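Long-range contacts in amidohydrolase (Brucella melitensis biovar Abortus, PDB 4F0L), which is a metal-dependent amidohydrolase that probably acts as a deaminase, with an iron(III) ion bound in its TIM-barrel-type active site: residues I240-Q245 with W274-A279; R259-L264 with T280-E285; S392-S397 with V426-V431. All blocks are in the same frame, centred on the assembly; numbering follows the deposited sequence.

Interaction 1. Residues I240-Q245 with W274-A279; sequences IHVAEQ and WCLIHA. With FE (Fe (III) ion), chain E.
Two neighbouring parallel strands of the amidohydrolase barrel meet here, at the end where the iron is bound: His241 sits beside Ile277 and His278. Three backbone hydrogen bonds set the parallel register. Ile277 N gives a nearly straight bond to Ile240 O (2.9 Å), Ile277 O takes the N-H of Val242 in its carbonyl plane, again almost straight, and Ile240 N reaches Cys275 O. A fourth bond, from Ala279 N to Val242 O, is weak and lies past the corner that the chain turns at Ile277.

On the metal side, His241 holds its CG beside its own backbone N (chi1 -69°), which carries NE2 to 2.4 Å from the iron. Two waters also bind the ion, and His65, His67 and Asp329 supply its other ligands. The rings of His241 and His278 are nearly parallel (9°) but offset in level, meeting rim to rim with neither over the other's face; CD2 of His241 is 3.8 Å from NE2 of His278. Over one face of the His278 ring lies the extended Glu244: its CG is 3.7 Å from the ring centroid and its carboxylate is stacked, tilted 23°. Ile277 CG2 lies over the rim of the opposite face, and His278 ND1 is hydrogen-bonded to Glu304, which limits the ring's rotation.

Away from the metal, Ile240 CG2 packs on Leu276 CD2 (3.6 Å) and Val242 CG1 on Leu276 CB (3.5 Å). That apolar side is covered by helix 260-267 through Leu264 and Val261, and strand 296-299 continues the sheet beyond 274-276.

Interaction 2. Residues R259-L264 with T280-E285; sequences RPVEWL and THMSDE
Arg259 and Val261, at the start of helix 260-267, meet His281, Met282 and Ser283, which lead into helix 284-293. The polar part of the contact converges on one backbone oxygen, His281 O. The chain of Arg259 bends at chi3 (62°), bringing the edge of its guanidinium group to that carbonyl, and NH2 makes a weak hydrogen bond of 2.9 Å, the angle at the hydrogen being 140°. Water 3 donates a second hydrogen bond to His281 O (2.9 Å) and accepts a longer one from Val261 N (3.3 Å), thereby linking a first-turn amide of one helix to the segment that precedes the other.

Arg259 NE forms a salt bridge with Glu286 OE1, an atom that also accepts the N-H of Ser283, and OE2 of the same carboxylate receives Glu262 N. Glu286 therefore ties both helix starts together. Ser283, at the N-cap, caps a first-turn backbone N with its side chain, so the return bond from its own N to Glu286 completes a capping-box arrangement. At the other helix, Glu262, in position N3, accepts the amide of the N-cap residue Arg259 through OE1 (3.1 Å, 30° out of the carboxylate plane). This is one half of a capping box, since the Arg259 side chain is turned to His281 O and Glu286.

The apolar part is small. Val261 CG2 lies 3.8 Å from both CG and SD of Met282, and CG1 is 4.1 Å from SD. The total buried surface of 215 Å² agrees with a contact resting on few atoms.

Helix 260-267, strand 274-276 and helix 284-293 follow in order, the alternation of helix and strand of a TIM-barrel fold, and the contact joins the starts of the two helices flanking that strand.

Interaction 3. Residues S392-S397 with V426-V431; sequences SADFVS and VWVRGV
Trp427 and Phe395 form a hydrogen-bonded antiparallel pair, and the tryptophan side chain can be followed outward across its partner. Its CB lies over one face of the Phe395 ring and 3.8 Å from Ala393 O. With chi1 at -64°, CG stands beside the backbone N and comes to 3.8 Å from Phe395 CE1. Next, CD2 meets the same CE1 at 3.4 Å, and CE3 touches both CD1 and CE1 at that distance. At the far rim, CZ3 approaches Ser397 CB (4.1 Å), while Ser397 N lies at the indole edge. The Phe395 ring and the five-membered ring of Trp427 are inclined by 41°, an oblique pairing.

In the backbone, Trp427 N bonds to Phe395 O (2.9 Å) and Phe395 N to Trp427 O. Farther along, the type I' turn from Val428 to Val431 presents two amides to 392-397: Gly430 N bonds to Ala393 O, and Arg429 N runs nearly straight to Asp394 OD1 (2.8 Å, 175°). Ser392 OG donates to OD1 from the other face of its plane.

Segments 392-397 and 426-431 are thus joined by backbone bonds at the ring pair and, at the turn, by one backbone bond and one side-chain acceptor. Two donors gripping OD1 would be expected to stabilise the ionised Asp394 and to fix the orientation of its carboxylate.

Overall arrangement
Interactions 1 and 2 are adjacent, with centres 10 Å apart, and their segments alternate along the chain: 240-245, 259-264, 274-279, 280-285. Strand 238-242, helix 260-267, strand 274-276 and helix 284-293 belong to one neighbourhood of the barrel, with helix 246-256 between the first two. A probable hydrogen bond from His281 N to Ala243 O and Val242 packing on Pro260 link the two contacts directly. Interaction 3 follows later in the chain, on the opposite side of the chain's centre, about 29 Å from interaction 1 and 37 Å from interaction 2 between centres. The iron site draws ligands from both sheets, His241 from that of interaction 1 and His65 from that of interaction 3, which itself lies away from the site.

Interaction 1. Residues I240-Q245 with W274-A279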
loop_
_atom_site.group_PDB
_atom_site.type_symbol
_atom_site.label_atom_id
_atom_site.label_comp_id
_atom_site.label_asym_id
_atom_site.label_seq_id
_atom_site.Cartn_x
_atom_site.Cartn_y
_atom_site.Cartn_z
ATOM N N ILE B 240 24.384 -2.465 -9.118
ATOM C CA ILE B 240 24.070 -3.251 -10.317
ATOM C C ILE B 240 22.728 -3.928 -10.148
ATOM O O ILE B 240 22.458 -4.451 -9.084
ATOM C CB ILE B 240 25.184 -4.305 -10.576
ATOM C CG1 ILE B 240 24.903 -5.139 -11.822
ATOM C CG2 ILE B 240 25.371 -5.232 -9.377
ATOM C CD1 ILE B 240 26.133 -5.781 -12.434
ATOM N N HIS B 241 21.896 -3.952 -11.197
ATOM C CA HIS B 241 20.672 -4.767 -11.183
ATOM C C HIS B 241 21.080 -6.208 -11.304
ATOM O O HIS B 241 21.808 -6.559 -12.219
ATOM C CB HIS B 241 19.733 -4.509 -12.389
ATOM C CG HIS B 241 19.039 -3.160 -12.409
ATOM N ND1 HIS B 241 19.122 -2.316 -13.472
ATOM C CD2 HIS B 241 18.147 -2.565 -11.506
ATOM C CE1 HIS B 241 18.366 -1.205 -13.225
ATOM N NE2 HIS B 241 17.779 -1.363 -12.023
ATOM N N VAL B 242 20.594 -7.083 -10.432
ATOM C CA VAL B 242 20.852 -8.497 -10.624
ATOM C C VAL B 242 19.689 -9.425 -10.174
ATOM O O VAL B 242 19.054 -9.223 -9.128
ATOM C CB VAL B 242 22.219 -8.884 -9.979
ATOM C CG1 VAL B 242 22.206 -8.665 -8.479
ATOM C CG2 VAL B 242 22.547 -10.313 -10.301
ATOM N N ALA B 243 19.398 -10.444 -10.992
ATOM C CA ALA B 243 18.450 -11.492 -10.615
ATOM C C ALA B 243 17.009 -10.994 -10.334
ATOM O O ALA B 243 16.277 -11.578 -9.530
ATOM C CB ALA B 243 18.996 -12.270 -9.434
ATOM N N GLU B 244 16.598 -9.954 -11.051
ATOM C CA GLU B 244 15.271 -9.357 -10.858
ATOM C C GLU B 244 14.125 -10.237 -11.383
ATOM O O GLU B 244 13.080 -10.377 -10.700
ATOM C CB GLU B 244 15.171 -7.947 -11.482
ATOM C CG GLU B 244 13.812 -7.294 -11.193
ATOM C CD GLU B 244 13.614 -5.921 -11.832
ATOM O OE1 GLU B 244 12.544 -5.288 -11.629
ATOM O OE2 GLU B 244 14.529 -5.450 -12.526
ATOM N N GLN B 245 14.325 -10.830 -12.565
ATOM C CA GLN B 245 13.296 -11.630 -13.264
ATOM C C GLN B 245 13.805 -13.062 -13.511
ATOM O O GLN B 245 15.010 -13.258 -13.704
ATOM C CB GLN B 245 12.949 -10.986 -14.621
ATOM C CG GLN B 245 12.494 -9.530 -14.532
ATOM C CD GLN B 245 12.064 -8.872 -15.846
ATOM O OE1 GLN B 245 12.899 -8.362 -16.587
ATOM N NE2 GLN B 245 10.734 -8.799 -16.087
ATOM N N TRP B 274 29.327 -2.836 -2.557
ATOM C CA TRP B 274 28.377 -3.224 -3.580
ATOM C C TRP B 274 26.979 -3.214 -3.048
ATOM O O TRP B 274 26.755 -3.606 -1.891
ATOM C CB TRP B 274 28.685 -4.612 -4.113
ATOM C CG TRP B 274 29.953 -4.693 -4.939
ATOM C CD1 TRP B 274 31.284 -4.512 -4.524
ATOM C CD2 TRP B 274 30.047 -4.982 -6.363
ATOM N NE1 TRP B 274 32.151 -4.663 -5.580
ATOM C CE2 TRP B 274 31.485 -4.957 -6.701
ATOM C CE3 TRP B 274 29.122 -5.254 -7.361
ATOM C CZ2 TRP B 274 31.940 -5.181 -7.995
ATOM C CZ3 TRP B 274 29.594 -5.475 -8.670
ATOM C CH2 TRP B 274 30.969 -5.454 -8.971
ATOM N N CYS B 275 26.053 -2.757 -3.904
ATOM C CA CYS B 275 24.627 -2.863 -3.661
ATOM C C CYS B 275 23.983 -3.589 -4.860
ATOM O O CYS B 275 24.087 -3.137 -6.010
ATOM C CB CYS B 275 23.982 -1.497 -3.466
ATOM S SG CYS B 275 22.204 -1.599 -3.106
ATOM N N LEU B 276 23.391 -4.746 -4.588
ATOM C CA LEU B 276 22.828 -5.551 -5.670
ATOM C C LEU B 276 21.370 -5.265 -5.640
ATOM O O LEU B 276 20.694 -5.577 -4.666
ATOM C CB LEU B 276 23.084 -7.045 -5.459
ATOM C CG LEU B 276 24.514 -7.499 -5.186
ATOM C CD1 LEU B 276 24.623 -9.034 -5.268
ATOM C CD2 LEU B 276 25.505 -6.792 -6.095
ATOM N N ILE B 277 20.889 -4.644 -6.701
ATOM C CA ILE B 277 19.502 -4.189 -6.784
ATOM C C ILE B 277 18.571 -5.374 -7.130
ATOM O O ILE B 277 18.840 -6.163 -8.047
ATOM C CB ILE B 277 19.338 -3.049 -7.816
ATOM C CG1 ILE B 277 20.391 -1.957 -7.572
ATOM C CG2 ILE B 277 17.926 -2.439 -7.732
ATOM C CD1 ILE B 277 20.246 -1.269 -6.214
ATOM N N HIS B 278 17.477 -5.477 -6.376
ATOM C CA HIS B 278 16.528 -6.605 -6.450
ATOM C C HIS B 278 17.042 -7.874 -5.827
ATOM O O HIS B 278 16.581 -8.256 -4.720
ATOM C CB HIS B 278 15.978 -6.830 -7.874
ATOM C CG HIS B 278 15.442 -5.574 -8.506
ATOM N ND1 HIS B 278 14.455 -4.854 -7.943
ATOM C CD2 HIS B 278 15.823 -4.894 -9.669
ATOM C CE1 HIS B 278 14.195 -3.774 -8.706
ATOM N NE2 HIS B 278 15.052 -3.788 -9.758
ATOM N N ALA B 279 17.981 -8.552 -6.502
ATOM C CA ALA B 279 18.496 -9.829 -6.020
ATOM C C ALA B 279 17.308 -10.717 -5.647
ATOM O O ALA B 279 17.352 -11.424 -4.646
ATOM C CB ALA B 279 19.395 -9.633 -4.808
HETATM FE FE FE E . 15.885 -0.122 -11.370
HETATM O O HOH W 1 14.748 -1.963 -11.148
HETATM O O HOH W 2 14.725 -0.468 -13.297
#

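Interaction 2. Residues R259-L264 with T280-E285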
loop_
_atom_site.group_PDB
_atom_site.type_symbol
_atom_site.label_atom_id
_atom_site.label_comp_id
_atom_site.label_asym_id
_atom_site.label_seq_id
_atom_site.Cartn_x
_atom_site.Cartn_y
_atom_site.Cartn_z
ATOM N N ARG B 259 24.036 -18.935 -12.019
ATOM C CA ARG B 259 22.989 -17.943 -11.781
ATOM C C ARG B 259 23.644 -16.567 -11.641
ATOM O O ARG B 259 24.864 -16.458 -11.503
ATOM C CB ARG B 259 22.198 -18.308 -10.520
ATOM C CG ARG B 259 21.540 -19.689 -10.514
ATOM C CD ARG B 259 21.064 -20.042 -9.088
ATOM N NE ARG B 259 20.056 -19.068 -8.633
ATOM C CZ ARG B 259 18.752 -19.164 -8.887
ATOM N NH1 ARG B 259 18.259 -20.223 -9.540
ATOM N NH2 ARG B 259 17.941 -18.206 -8.496
ATOM N N PRO B 260 22.846 -15.488 -11.707
ATOM C CA PRO B 260 23.466 -14.158 -11.730
ATOM C C PRO B 260 24.259 -13.792 -10.463
ATOM O O PRO B 260 25.414 -13.386 -10.569
ATOM C CB PRO B 260 22.266 -13.211 -11.966
ATOM C CG PRO B 260 21.314 -14.087 -12.740
ATOM C CD PRO B 260 21.438 -15.452 -12.118
ATOM N N VAL B 261 23.674 -13.919 -9.272
ATOM C CA VAL B 261 24.382 -13.439 -8.078
ATOM C C VAL B 261 25.627 -14.322 -7.907
ATOM O O VAL B 261 26.715 -13.839 -7.682
ATOM C CB VAL B 261 23.497 -13.444 -6.807
ATOM C CG1 VAL B 261 24.355 -13.173 -5.570
ATOM C CG2 VAL B 261 22.339 -12.439 -6.954
ATOM N N GLU B 262 25.454 -15.618 -8.060
ATOM C CA GLU B 262 26.561 -16.553 -7.998
ATOM C C GLU B 262 27.689 -16.151 -8.961
ATOM O O GLU B 262 28.866 -16.121 -8.601
ATOM C CB GLU B 262 26.003 -17.949 -8.353
ATOM C CG GLU B 262 27.019 -19.057 -8.403
ATOM C CD GLU B 262 26.496 -20.332 -9.010
ATOM O OE1 GLU B 262 25.428 -20.353 -9.667
ATOM O OE2 GLU B 262 27.198 -21.333 -8.821
ATOM N N TRP B 263 27.322 -15.819 -10.185
ATOM C CA TRP B 263 28.319 -15.450 -11.166
ATOM C C TRP B 263 29.059 -14.217 -10.718
ATOM O O TRP B 263 30.307 -14.175 -10.722
ATOM C CB TRP B 263 27.648 -15.239 -12.497
ATOM C CG TRP B 263 28.655 -15.018 -13.562
ATOM C CD1 TRP B 263 29.165 -15.951 -14.459
ATOM C CD2 TRP B 263 29.361 -13.777 -13.846
ATOM N NE1 TRP B 263 30.108 -15.369 -15.263
ATOM C CE2 TRP B 263 30.275 -14.073 -14.940
ATOM C CE3 TRP B 263 29.330 -12.498 -13.321
ATOM C CZ2 TRP B 263 31.102 -13.115 -15.474
ATOM C CZ3 TRP B 263 30.179 -11.542 -13.864
ATOM C CH2 TRP B 263 31.047 -11.849 -14.912
ATOM N N LEU B 264 28.300 -13.215 -10.261
ATOM C CA LEU B 264 28.893 -11.996 -9.777
ATOM C C LEU B 264 29.846 -12.254 -8.581
ATOM O O LEU B 264 30.960 -11.728 -8.539
ATOM C CB LEU B 264 27.791 -10.987 -9.412
ATOM C CG LEU B 264 28.252 -9.556 -9.138
ATOM C CD1 LEU B 264 28.880 -8.966 -10.393
ATOM C CD2 LEU B 264 27.071 -8.691 -8.669
ATOM N N THR B 280 16.263 -10.693 -6.486
ATOM C CA THR B 280 14.975 -11.291 -6.147
ATOM C C THR B 280 14.969 -12.818 -6.243
ATOM O O THR B 280 14.308 -13.472 -5.428
ATOM C CB THR B 280 13.874 -10.738 -7.050
ATOM O OG1 THR B 280 13.963 -9.303 -7.032
ATOM C CG2 THR B 280 12.468 -11.244 -6.620
ATOM N N HIS B 281 15.694 -13.373 -7.203
ATOM C CA HIS B 281 15.714 -14.806 -7.403
ATOM C C HIS B 281 17.083 -15.321 -7.055
ATOM O O HIS B 281 18.007 -15.338 -7.887
ATOM C CB HIS B 281 15.300 -15.169 -8.841
ATOM C CG HIS B 281 13.955 -14.606 -9.229
ATOM N ND1 HIS B 281 12.794 -15.241 -8.961
ATOM C CD2 HIS B 281 13.613 -13.396 -9.807
ATOM C CE1 HIS B 281 11.756 -14.478 -9.360
ATOM N NE2 HIS B 281 12.252 -13.349 -9.880
ATOM N N MET B 282 17.223 -15.770 -5.813
ATOM C CA MET B 282 18.466 -16.389 -5.352
ATOM C C MET B 282 18.205 -17.743 -4.708
ATOM O O MET B 282 17.169 -17.947 -4.054
ATOM C CB MET B 282 19.132 -15.509 -4.316
ATOM C CG MET B 282 19.731 -14.241 -4.860
ATOM S SD MET B 282 20.726 -13.343 -3.636
ATOM C CE MET B 282 19.485 -13.008 -2.379
ATOM N N SER B 283 19.145 -18.666 -4.896
ATOM C CA SER B 283 19.155 -19.915 -4.124
ATOM C C SER B 283 19.535 -19.595 -2.693
ATOM O O SER B 283 19.928 -18.464 -2.390
ATOM C CB SER B 283 20.146 -20.924 -4.704
ATOM O OG SER B 283 21.463 -20.419 -4.572
ATOM N N ASP B 284 19.406 -20.591 -1.817
ATOM C CA ASP B 284 19.732 -20.403 -0.412
ATOM C C ASP B 284 21.236 -20.151 -0.276
ATOM O O ASP B 284 21.631 -19.284 0.504
ATOM C CB ASP B 284 19.234 -21.584 0.459
ATOM C CG ASP B 284 17.698 -21.567 0.667
ATOM O OD1 ASP B 284 17.016 -20.565 0.312
ATOM O OD2 ASP B 284 17.155 -22.563 1.196
ATOM N N GLU B 285 22.047 -20.833 -1.088
ATOM C CA GLU B 285 23.498 -20.639 -1.079
ATOM C C GLU B 285 23.918 -19.257 -1.567
ATOM O O GLU B 285 24.776 -18.632 -0.946
ATOM C CB GLU B 285 24.226 -21.709 -1.922
HETATM O O HOH W 3 20.690 -15.155 -8.886
#

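Interaction 3. Residues S392-S397 with V426-V431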
loop_
_atom_site.group_PDB
_atom_site.type_symbol
_atom_site.label_atom_id
_atom_site.label_comp_id
_atom_site.label_asym_id
_atom_site.label_seq_id
_atom_site.Cartn_x
_atom_site.Cartn_y
_atom_site.Cartn_z
ATOM N N SER B 392 25.587 13.563 9.276
ATOM C CA SER B 392 24.818 14.666 8.668
ATOM C C SER B 392 23.538 14.848 9.473
ATOM O O SER B 392 22.976 13.844 9.938
ATOM C CB SER B 392 24.476 14.384 7.209
ATOM O OG SER B 392 23.997 15.587 6.593
ATOM N N ALA B 393 23.092 16.104 9.652
ATOM C CA ALA B 393 21.839 16.360 10.380
ATOM C C ALA B 393 20.641 16.094 9.464
ATOM O O ALA B 393 19.980 17.012 9.001
ATOM C CB ALA B 393 21.811 17.775 11.004
ATOM N N ASP B 394 20.384 14.809 9.248
ATOM C CA ASP B 394 19.332 14.310 8.378
ATOM C C ASP B 394 18.345 13.494 9.228
ATOM O O ASP B 394 18.676 12.400 9.705
ATOM C CB ASP B 394 19.908 13.376 7.297
ATOM C CG ASP B 394 20.942 14.032 6.399
ATOM O OD1 ASP B 394 21.305 15.217 6.568
ATOM O OD2 ASP B 394 21.422 13.335 5.485
ATOM N N PHE B 395 17.127 13.991 9.409
ATOM C CA PHE B 395 16.181 13.266 10.218
ATOM C C PHE B 395 14.779 13.781 9.966
ATOM O O PHE B 395 14.589 14.746 9.187
ATOM C CB PHE B 395 16.572 13.290 11.711
ATOM C CG PHE B 395 16.972 14.636 12.216
ATOM C CD1 PHE B 395 16.020 15.588 12.495
ATOM C CD2 PHE B 395 18.318 14.967 12.368
ATOM C CE1 PHE B 395 16.390 16.840 12.957
ATOM C CE2 PHE B 395 18.675 16.207 12.834
ATOM C CZ PHE B 395 17.718 17.147 13.123
ATOM N N VAL B 396 13.809 13.081 10.567
ATOM C CA VAL B 396 12.386 13.199 10.246
ATOM C C VAL B 396 11.553 13.226 11.551
ATOM O O VAL B 396 11.821 12.439 12.474
ATOM C CB VAL B 396 11.931 11.983 9.380
ATOM C CG1 VAL B 396 10.435 12.011 9.050
ATOM C CG2 VAL B 396 12.757 11.871 8.081
ATOM N N SER B 397 10.565 14.145 11.655
ATOM C CA SER B 397 9.610 14.059 12.756
ATOM C C SER B 397 8.282 13.513 12.234
ATOM O O SER B 397 7.906 13.751 11.084
ATOM C CB SER B 397 9.420 15.375 13.466
ATOM O OG SER B 397 8.700 16.302 12.664
ATOM N N VAL B 426 11.096 17.454 7.973
ATOM C CA VAL B 426 12.218 16.714 7.467
ATOM C C VAL B 426 13.387 17.676 7.295
ATOM O O VAL B 426 13.226 18.733 6.690
ATOM C CB VAL B 426 11.893 16.065 6.102
ATOM C CG1 VAL B 426 13.107 15.301 5.593
ATOM C CG2 VAL B 426 10.618 15.178 6.163
ATOM N N TRP B 427 14.538 17.307 7.857
ATOM C CA TRP B 427 15.765 18.060 7.740
ATOM C C TRP B 427 16.783 17.302 6.957
ATOM O O TRP B 427 16.976 16.092 7.168
ATOM C CB TRP B 427 16.358 18.277 9.084
ATOM C CG TRP B 427 15.564 19.115 10.072
ATOM C CD1 TRP B 427 15.773 20.427 10.427
ATOM C CD2 TRP B 427 14.424 18.680 10.877
ATOM N NE1 TRP B 427 14.875 20.835 11.382
ATOM C CE2 TRP B 427 14.040 19.822 11.695
ATOM C CE3 TRP B 427 13.699 17.498 10.982
ATOM C CZ2 TRP B 427 12.964 19.764 12.573
ATOM C CZ3 TRP B 427 12.675 17.430 11.917
ATOM C CH2 TRP B 427 12.301 18.545 12.679
ATOM N N VAL B 428 17.498 18.017 6.087
ATOM C CA VAL B 428 18.679 17.487 5.398
ATOM C C VAL B 428 19.838 18.487 5.578
ATOM O O VAL B 428 19.700 19.678 5.274
ATOM C CB VAL B 428 18.392 17.229 3.902
ATOM C CG1 VAL B 428 19.677 16.858 3.163
ATOM C CG2 VAL B 428 17.326 16.118 3.744
ATOM N N ARG B 429 20.958 18.001 6.090
ATOM C CA ARG B 429 22.107 18.840 6.436
ATOM C C ARG B 429 21.652 19.987 7.300
ATOM O O ARG B 429 22.104 21.120 7.140
ATOM C CB ARG B 429 22.891 19.329 5.208
ATOM C CG ARG B 429 23.368 18.190 4.297
ATOM C CD ARG B 429 24.352 18.662 3.228
ATOM N NE ARG B 429 23.766 19.670 2.374
ATOM C CZ ARG B 429 22.920 19.415 1.379
ATOM N NH1 ARG B 429 22.569 18.153 1.072
ATOM N NH2 ARG B 429 22.413 20.426 0.663
ATOM N N GLY B 430 20.776 19.671 8.263
ATOM C CA GLY B 430 20.302 20.647 9.189
ATOM C C GLY B 430 19.299 21.646 8.623
ATOM O O GLY B 430 18.827 22.492 9.373
ATOM N N VAL B 431 18.936 21.553 7.349
ATOM C CA VAL B 431 17.975 22.526 6.754
ATOM C C VAL B 431 16.597 21.896 6.697
ATOM O O VAL B 431 16.431 20.816 6.137
ATOM C CB VAL B 431 18.392 22.962 5.323
ATOM C CG1 VAL B 431 17.335 23.913 4.714
ATOM C CG2 VAL B 431 19.786 23.599 5.349
#